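Long-range contacts in uncharacterized protein TP-0789 domain-containing protein (Nitrosomonas europaea ATCC 19718, PDB 3BUU), which is of unknown function but, as a member of the LolA superfamily, may bind lipid-like or lipoprotein ligands in the manner of its periplasmic relatives: residues E41-Y46 with I60-S65; E18-Q23 with L205-M210; R121-D126 with L148-Q153. One frame throughout, in Å; residues are numbered along the deposited sequence.

In the fold
From the N terminus, helix 9-20 runs into the turn whose residues meet strand 202-212 in contact 2, so this contact closes a loop that spans most of the chain. Within that loop lie the other two, one after the other: contact 1 pairs the open end of the hairpin of strands 39-51 and 55-62, and contact 3 later brings strand 115-125 to strand 146-152 across the intervening strand 128-137. Contacts 1 and 3 sit on opposite sides of the chain's centre, their centres about 35 Å apart, while contact 2 joins the end of the helix to strand 202-212, which lies between them in the strand order. None of the three crosses another.

Contact 1: E41-Y46 with I60-S65; sequences EDLYRY and ITEPAS
Arg45 and Glu62 form an antiparallel hydrogen-bonded pair and Tyr46 and Ile60 a non-hydrogen-bonded one; between them two residues, Thr61 and Glu62, stand opposite the single Arg45, a classic beta bulge. The Arg45 carbonyl serves both bulge residues: Thr61 N reaches Arg45 O at 2.8 Å in a nearly straight bond (174°), whereas the bonds from Glu62 N and Thr61 OG1 to the same oxygen are weak. In return, Arg45 N donates to Glu62 O at 2.9 Å. The Arg45 chain is extended from CG to NE (chi2 -167°), which lays it alongside Glu62, and in the conformer described here Glu62 OE1 lies at the edge of the guanidinium, 2.9 Å from Arg45 NE. This salt bridge has a poor hydrogen-bond angle, and the planes of the two groups are almost perpendicular. On the opposite face, which carries Tyr46 and Ile60, the contacts made are apolar: Ile60 CD1 touches both tyrosines, 3.6 Å from Tyr44 CD1 and 3.9 Å from Tyr46 CE1. Beside it, after a cis peptide, Pro63 CD sits over the middle of the Tyr44 ring, 3.6 Å from its centroid, in a CH-pi contact. One carbonyl thus takes a strong bond from Thr61 N and two weak ones, while the ion pair is bent and holds for one conformer of Glu62.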
# COMPACT_ATOMS: atom_id res chain seq x y z
N GLU A 41 3.52 -18.35 -5.99
CA GLU A 41 4.72 -17.84 -5.35
C GLU A 41 4.81 -18.43 -3.94
O GLU A 41 3.77 -18.76 -3.35
CB GLU A 41 4.67 -16.30 -5.30
CG GLU A 41 4.45 -15.59 -6.67
CD GLU A 41 5.54 -15.87 -7.68
OE1 GLU A 41 6.71 -16.00 -7.26
OE2 GLU A 41 5.23 -15.98 -8.90
N ASP A 42 6.02 -18.53 -3.40
CA ASP A 42 6.20 -18.76 -1.98
C ASP A 42 5.52 -17.63 -1.19
O ASP A 42 5.32 -16.52 -1.70
CB ASP A 42 7.69 -18.71 -1.64
CG ASP A 42 8.50 -19.80 -2.31
OD1 ASP A 42 7.95 -20.90 -2.59
OD2 ASP A 42 9.69 -19.55 -2.56
N LEU A 43 5.15 -17.87 0.05
CA LEU A 43 4.52 -16.79 0.84
C LEU A 43 5.60 -15.74 1.17
O LEU A 43 6.73 -16.12 1.40
CB LEU A 43 3.97 -17.42 2.13
CG LEU A 43 3.69 -16.54 3.36
CD1 LEU A 43 2.50 -15.67 3.18
CD2 LEU A 43 3.50 -17.38 4.60
N TYR A 44 5.26 -14.45 1.14
CA TYR A 44 6.14 -13.40 1.59
C TYR A 44 5.55 -12.80 2.86
O TYR A 44 4.31 -12.68 2.98
CB TYR A 44 6.26 -12.30 0.52
CG TYR A 44 7.23 -12.63 -0.61
CD1 TYR A 44 8.39 -11.91 -0.73
CD2 TYR A 44 7.03 -13.70 -1.50
CE1 TYR A 44 9.32 -12.18 -1.73
CE2 TYR A 44 7.94 -13.99 -2.50
CZ TYR A 44 9.10 -13.22 -2.60
OH TYR A 44 10.03 -13.52 -3.58
N ARG A 45 6.40 -12.44 3.80
CA ARG A 45 5.93 -11.74 5.00
C ARG A 45 6.84 -10.59 5.30
O ARG A 45 8.07 -10.69 5.07
CB ARG A 45 5.89 -12.69 6.20
CG ARG A 45 4.91 -13.84 6.13
CD ARG A 45 4.80 -14.46 7.52
NE ARG A 45 4.14 -15.76 7.51
CZ ARG A 45 2.85 -15.93 7.76
NH1 ARG A 45 2.08 -14.88 8.01
NH2 ARG A 45 2.31 -17.14 7.74
N TYR A 46 6.25 -9.52 5.83
CA TYR A 46 6.95 -8.28 6.11
C TYR A 46 6.53 -7.73 7.44
O TYR A 46 5.39 -7.88 7.85
CB TYR A 46 6.61 -7.20 5.06
CG TYR A 46 6.93 -7.62 3.65
CD1 TYR A 46 8.14 -7.31 3.07
CD2 TYR A 46 6.00 -8.34 2.88
CE1 TYR A 46 8.43 -7.71 1.78
CE2 TYR A 46 6.30 -8.71 1.58
CZ TYR A 46 7.49 -8.40 1.05
OH TYR A 46 7.79 -8.79 -0.24
N ILE A 60 11.63 -7.61 5.32
CA ILE A 60 11.17 -8.94 4.88
C ILE A 60 11.55 -9.99 5.88
O ILE A 60 12.70 -10.05 6.33
CB ILE A 60 11.66 -9.33 3.50
CG1 ILE A 60 10.99 -10.64 3.04
CG2 ILE A 60 13.11 -9.41 3.46
CD1 ILE A 60 10.89 -10.77 1.59
N THR A 61 10.60 -10.82 6.24
CA THR A 61 10.87 -11.88 7.19
C THR A 61 10.83 -13.27 6.53
O THR A 61 11.41 -14.21 7.06
CB THR A 61 9.92 -11.79 8.39
OG1 THR A 61 8.58 -11.93 7.95
CG2 THR A 61 10.04 -10.48 9.17
N GLU A 62 10.10 -13.44 5.44
CA GLU A 62 10.08 -14.71 4.70
C GLU A 62 9.76 -14.33 3.25
O GLU A 62 9.08 -13.33 3.03
CB GLU A 62 9.02 -15.72 5.25
CG GLU A 62 8.90 -15.81 6.79
CD GLU A 62 7.59 -16.40 7.31
OE1 GLU A 62 6.70 -16.71 6.49
OE2 GLU A 62 7.46 -16.54 8.55
N PRO A 63 10.21 -15.13 2.25
CA PRO A 63 10.94 -16.42 2.41
C PRO A 63 12.38 -16.25 2.83
O PRO A 63 12.92 -15.16 2.74
CB PRO A 63 10.87 -17.04 1.02
CG PRO A 63 10.42 -16.02 0.10
CD PRO A 63 9.99 -14.78 0.84
N ALA A 64 12.99 -17.34 3.31
CA ALA A 64 14.35 -17.33 3.83
C ALA A 64 15.36 -16.77 2.84
O ALA A 64 16.32 -16.10 3.25
CB ALA A 64 14.75 -18.71 4.22
N SER A 65 15.13 -17.00 1.54
CA SER A 65 16.07 -16.52 0.50
C SER A 65 16.15 -15.00 0.48
O SER A 65 17.13 -14.44 -0.02
CB SER A 65 15.69 -17.06 -0.90
OG SER A 65 14.35 -16.75 -1.25

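Contact 2: E18-Q23 with L205-M210; sequences EIRFPQ and LDYSDM
Arg20 brings its guanidinium edge-on against a face of the Tyr207 ring, the two planes 79° apart. NH1 stands over the ring, toward its rim, and lies 3.4 Å from Tyr207 CZ; NH2 stands over the hydroxyl on the same face, 2.8 Å from Tyr207 OH. The result is an off-centre cation-pi contact, with Arg20 CZ 4.4 Å from the centroid of the Tyr207 ring. A bend at chi2 (75°) turns the arginine chain along the neighbouring phenylalanine: Phe21 CZ lies over one face of the guanidinium and Arg20 CG over one face of the Phe21 ring. Phe21 in turn directs its own edge at Tyr207, in an offset edge-to-face pair with planes at 70°, and its CZ comes 3.9 Å from Tyr207 CE1. Tyr207 is thus approached by a cation and an aromatic edge that are themselves packed together.

Phe21 is the first residue to leave helical geometry after helix 9-20, so the contact fastens the C-terminal end of that helix to strand 202-212. The arrangement is consistent with an incomplete antiparallel barrel covered by helices, as in LolA; Ile106 of helix 103-107 also touches Tyr207. Met210, present as selenomethionine, completes the contact farther along the strand. Its chain runs straight out from the backbone and bends only at chi3, which carries CE to the edge of the Phe21 ring, 3.7 Å from Phe21 CE1. The selenium packs against Pro22, next after Phe21, with Met210 SE 3.6 Å from Pro22 CD.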
# COMPACT_ATOMS: atom_id res chain seq x y z
N GLU A 18 -8.25 7.38 6.64
CA GLU A 18 -8.28 7.18 8.08
C GLU A 18 -8.98 5.89 8.49
O GLU A 18 -8.72 5.40 9.58
CB GLU A 18 -8.84 8.40 8.77
CG GLU A 18 -10.27 8.50 8.77
CD GLU A 18 -10.76 9.81 9.39
OE1 GLU A 18 -9.92 10.65 9.79
OE2 GLU A 18 -11.97 9.99 9.49
N ILE A 19 -9.81 5.32 7.61
CA ILE A 19 -10.35 4.00 7.83
C ILE A 19 -9.29 2.92 7.54
O ILE A 19 -9.19 1.95 8.28
CB ILE A 19 -11.64 3.82 7.04
CG1 ILE A 19 -12.73 4.64 7.72
CG2 ILE A 19 -11.99 2.35 6.87
CD1 ILE A 19 -13.95 4.85 6.84
N ARG A 20 -8.55 3.09 6.45
CA ARG A 20 -7.54 2.12 6.11
C ARG A 20 -6.49 2.00 7.22
O ARG A 20 -6.17 0.88 7.64
CB ARG A 20 -6.92 2.54 4.80
CG ARG A 20 -5.68 1.74 4.32
CD ARG A 20 -5.99 0.35 3.77
NE ARG A 20 -4.77 -0.09 3.05
CZ ARG A 20 -3.97 -1.13 3.35
NH1 ARG A 20 -4.20 -1.94 4.42
NH2 ARG A 20 -2.90 -1.32 2.58
N PHE A 21 -5.94 3.13 7.65
CA PHE A 21 -4.84 3.08 8.64
C PHE A 21 -4.97 4.22 9.62
O PHE A 21 -5.45 5.30 9.30
CB PHE A 21 -3.46 3.26 7.99
CG PHE A 21 -2.94 2.08 7.23
CD1 PHE A 21 -2.95 0.80 7.76
CD2 PHE A 21 -2.33 2.27 6.00
CE1 PHE A 21 -2.35 -0.28 7.08
CE2 PHE A 21 -1.75 1.19 5.33
CZ PHE A 21 -1.77 -0.07 5.88
N PRO A 22 -4.47 4.00 10.85
CA PRO A 22 -4.34 5.10 11.77
C PRO A 22 -3.52 6.22 11.15
O PRO A 22 -2.54 5.95 10.43
CB PRO A 22 -3.57 4.50 12.92
CG PRO A 22 -3.67 3.08 12.80
CD PRO A 22 -3.92 2.74 11.39
N GLN A 23 -3.91 7.47 11.43
CA GLN A 23 -3.16 8.63 10.97
C GLN A 23 -2.15 8.97 12.05
O GLN A 23 -2.26 9.98 12.75
CB GLN A 23 -4.10 9.80 10.63
CG GLN A 23 -5.12 9.36 9.55
CD GLN A 23 -4.46 8.99 8.24
OE1 GLN A 23 -3.86 9.86 7.60
NE2 GLN A 23 -4.48 7.71 7.87
N LEU A 205 -3.14 -9.84 0.40
CA LEU A 205 -2.39 -9.19 1.48
C LEU A 205 -3.20 -9.23 2.74
O LEU A 205 -4.30 -8.68 2.77
CB LEU A 205 -2.09 -7.72 1.16
CG LEU A 205 -1.21 -7.43 -0.04
CD1 LEU A 205 -1.95 -7.59 -1.36
CD2 LEU A 205 -0.66 -6.05 0.07
N ASP A 206 -2.67 -9.87 3.79
CA ASP A 206 -3.34 -9.91 5.07
C ASP A 206 -2.52 -9.17 6.11
O ASP A 206 -1.31 -9.43 6.30
CB ASP A 206 -3.53 -11.37 5.51
CG ASP A 206 -4.63 -12.06 4.73
OD1 ASP A 206 -5.75 -11.49 4.62
OD2 ASP A 206 -4.41 -13.17 4.21
N TYR A 207 -3.20 -8.26 6.80
CA TYR A 207 -2.60 -7.37 7.79
C TYR A 207 -2.91 -7.86 9.16
O TYR A 207 -4.08 -8.14 9.43
CB TYR A 207 -3.13 -5.93 7.64
CG TYR A 207 -2.68 -5.32 6.38
CD1 TYR A 207 -1.63 -4.45 6.38
CD2 TYR A 207 -3.32 -5.64 5.15
CE1 TYR A 207 -1.17 -3.88 5.14
CE2 TYR A 207 -2.89 -5.10 3.96
CZ TYR A 207 -1.81 -4.25 3.95
OH TYR A 207 -1.42 -3.72 2.73
N SER A 208 -1.91 -7.94 10.04
CA SER A 208 -2.13 -8.46 11.40
C SER A 208 -1.27 -7.70 12.38
O SER A 208 -0.25 -7.10 12.03
CB SER A 208 -1.85 -9.96 11.43
OG SER A 208 -0.53 -10.24 11.14
N ASP A 209 -1.69 -7.81 13.64
CA ASP A 209 -1.00 -7.21 14.78
C ASP A 209 -0.67 -5.74 14.57
O ASP A 209 0.45 -5.30 14.87
CB ASP A 209 0.25 -8.01 15.11
CG ASP A 209 0.72 -7.73 16.54
OD1 ASP A 209 -0.10 -7.29 17.39
OD2 ASP A 209 1.91 -7.87 16.82
N MSE A 210 -1.63 -4.99 14.10
CA MSE A 210 -1.47 -3.57 13.98
C MSE A 210 -1.39 -2.93 15.36
O MSE A 210 -2.26 -3.18 16.19
CB MSE A 210 -2.63 -3.02 13.17
CG MSE A 210 -2.42 -1.59 12.73
SE MSE A 210 -3.87 -0.90 11.63
CE MSE A 210 -3.62 -1.98 10.09

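Contact 3: R121-D126 with L148-Q153; sequences RNESID and LLWVNQ
Glu123 and Trp150 meet across strand 128-137, which lies between their own two strands; the axes of 121-125 and 148-152 pass 8.7 Å apart at 60°, so side chains alone span the gap. From its CB, Glu123 heads toward the tryptophan strand. CB and CG both lie at the margin of contact with the pyrrole nitrogen, CG being 4.1 Å from Trp150 NE1. With the chain extended beyond CG (chi2 -171°), CD comes closer, and the carboxylate then divides its two oxygens between different partners. OE1 takes the indole N-H: Trp150 NE1 donates to Glu123 OE1 at 2.8 Å in a fairly straight bond. The oxygen lies in the ring plane, yet the donor arrives from above the carboxylate plane, the two flat groups being steeply inclined to each other. OE2 packs 3.6 Å from Trp150 CZ2 and faces Arg121, two residues back on its own strand. Arg121 holds it side-on: NE, 2.6 Å from Glu123 OE2, is taken on the anti lone pair and NH2, at 2.8 Å, nearly along the C-O axis, both bonds ending on that one oxygen. The same Arg121 NH2 also touches the benzo ring, 3.6 Å from Trp150 CZ2, while Ile125 CD1 touches the pyrrole side.

Lys160 on strand 158-164 makes a cation-pi contact with the tryptophan, and Val132 of the intervening strand also packs against it. Where Gln153 follows the end of strand 148-152, its NE2 comes within 3.2 Å of Asn122 OD1. The chemistry links a buried indole N-H to a carboxylate that is itself paired with an arginine, which would be expected to favour the ionised form of Glu123 and fix its rotation.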
# COMPACT_ATOMS: atom_id res chain seq x y z
N ARG A 121 -17.33 10.21 -10.78
CA ARG A 121 -18.73 9.87 -10.90
C ARG A 121 -19.17 9.22 -9.61
O ARG A 121 -18.33 8.81 -8.82
CB ARG A 121 -18.98 8.92 -12.10
CG ARG A 121 -18.28 7.59 -11.97
CD ARG A 121 -18.53 6.67 -13.17
NE ARG A 121 -17.75 5.40 -13.07
CZ ARG A 121 -16.55 5.15 -13.60
NH1 ARG A 121 -15.93 6.05 -14.34
NH2 ARG A 121 -15.97 3.97 -13.37
N ASN A 122 -20.47 9.12 -9.43
CA ASN A 122 -21.05 8.20 -8.45
C ASN A 122 -21.49 6.93 -9.13
O ASN A 122 -21.90 6.98 -10.28
CB ASN A 122 -22.19 8.95 -7.73
CG ASN A 122 -21.65 10.10 -6.85
OD1 ASN A 122 -20.71 9.93 -6.11
ND2 ASN A 122 -22.20 11.29 -7.01
N GLU A 123 -21.39 5.80 -8.45
CA GLU A 123 -21.86 4.52 -8.98
C GLU A 123 -22.67 3.79 -7.94
O GLU A 123 -22.32 3.81 -6.77
CB GLU A 123 -20.69 3.60 -9.35
CG GLU A 123 -20.00 3.84 -10.62
CD GLU A 123 -18.99 2.77 -11.03
OE1 GLU A 123 -18.92 1.64 -10.49
OE2 GLU A 123 -18.28 3.10 -12.00
N SER A 124 -23.73 3.13 -8.38
CA SER A 124 -24.52 2.25 -7.55
C SER A 124 -24.17 0.83 -7.97
O SER A 124 -24.15 0.50 -9.14
CB SER A 124 -26.01 2.48 -7.83
OG SER A 124 -26.36 3.83 -7.59
N ILE A 125 -23.88 -0.02 -7.01
CA ILE A 125 -23.62 -1.39 -7.33
C ILE A 125 -24.50 -1.98 -6.25
O ILE A 125 -24.13 -1.98 -5.07
CB ILE A 125 -22.08 -1.76 -7.24
CG1 ILE A 125 -21.20 -0.87 -8.15
CG2 ILE A 125 -21.83 -3.24 -7.52
CD1 ILE A 125 -19.67 -1.08 -7.96
N ASP A 126 -25.71 -2.41 -6.67
CA ASP A 126 -26.77 -2.89 -5.76
C ASP A 126 -27.49 -1.82 -4.91
O ASP A 126 -27.86 -0.78 -5.46
CB ASP A 126 -26.30 -4.10 -4.94
CG ASP A 126 -27.24 -5.32 -5.08
OD1 ASP A 126 -28.44 -5.19 -5.45
OD2 ASP A 126 -26.72 -6.42 -4.80
N LEU A 148 -8.36 5.08 -9.68
CA LEU A 148 -9.77 5.34 -9.42
C LEU A 148 -10.11 4.57 -8.16
O LEU A 148 -9.86 3.37 -8.08
CB LEU A 148 -10.65 4.86 -10.59
CG LEU A 148 -10.41 5.54 -11.93
CD1 LEU A 148 -11.48 5.06 -12.91
CD2 LEU A 148 -10.34 7.04 -11.83
N LEU A 149 -10.65 5.26 -7.17
CA LEU A 149 -10.95 4.69 -5.87
C LEU A 149 -12.45 4.80 -5.59
O LEU A 149 -13.00 5.90 -5.63
CB LEU A 149 -10.16 5.43 -4.77
CG LEU A 149 -10.40 4.92 -3.34
CD1 LEU A 149 -9.87 3.52 -3.13
CD2 LEU A 149 -9.81 5.89 -2.35
N TRP A 150 -13.09 3.66 -5.33
CA TRP A 150 -14.48 3.62 -4.92
C TRP A 150 -14.56 3.72 -3.40
O TRP A 150 -13.94 2.90 -2.70
CB TRP A 150 -15.11 2.30 -5.37
CG TRP A 150 -15.56 2.21 -6.79
CD1 TRP A 150 -16.85 2.08 -7.19
CD2 TRP A 150 -14.76 2.18 -7.98
NE1 TRP A 150 -16.91 2.02 -8.57
CE2 TRP A 150 -15.64 2.10 -9.07
CE3 TRP A 150 -13.38 2.24 -8.23
CZ2 TRP A 150 -15.22 2.06 -10.39
CZ3 TRP A 150 -12.93 2.20 -9.57
CH2 TRP A 150 -13.88 2.11 -10.63
N VAL A 151 -15.33 4.67 -2.91
CA VAL A 151 -15.50 4.92 -1.49
C VAL A 151 -16.99 4.85 -1.20
O VAL A 151 -17.80 5.55 -1.83
CB VAL A 151 -14.91 6.29 -1.10
CG1 VAL A 151 -15.15 6.54 0.39
CG2 VAL A 151 -13.43 6.35 -1.39
N ASN A 152 -17.37 3.99 -0.26
CA ASN A 152 -18.79 3.85 0.09
C ASN A 152 -19.34 5.17 0.62
O ASN A 152 -18.76 5.77 1.52
CB ASN A 152 -18.89 2.77 1.16
CG ASN A 152 -20.27 2.23 1.32
OD1 ASN A 152 -21.21 2.97 1.40
ND2 ASN A 152 -20.39 0.94 1.41
N GLN A 153 -20.46 5.63 0.07
CA GLN A 153 -21.02 6.91 0.50
C GLN A 153 -21.56 6.82 1.91
O GLN A 153 -21.69 7.83 2.59
CB GLN A 153 -22.14 7.34 -0.40
CG GLN A 153 -21.68 7.67 -1.83
CD GLN A 153 -22.77 8.27 -2.67
OE1 GLN A 153 -23.88 8.51 -2.20
NE2 GLN A 153 -22.50 8.44 -3.94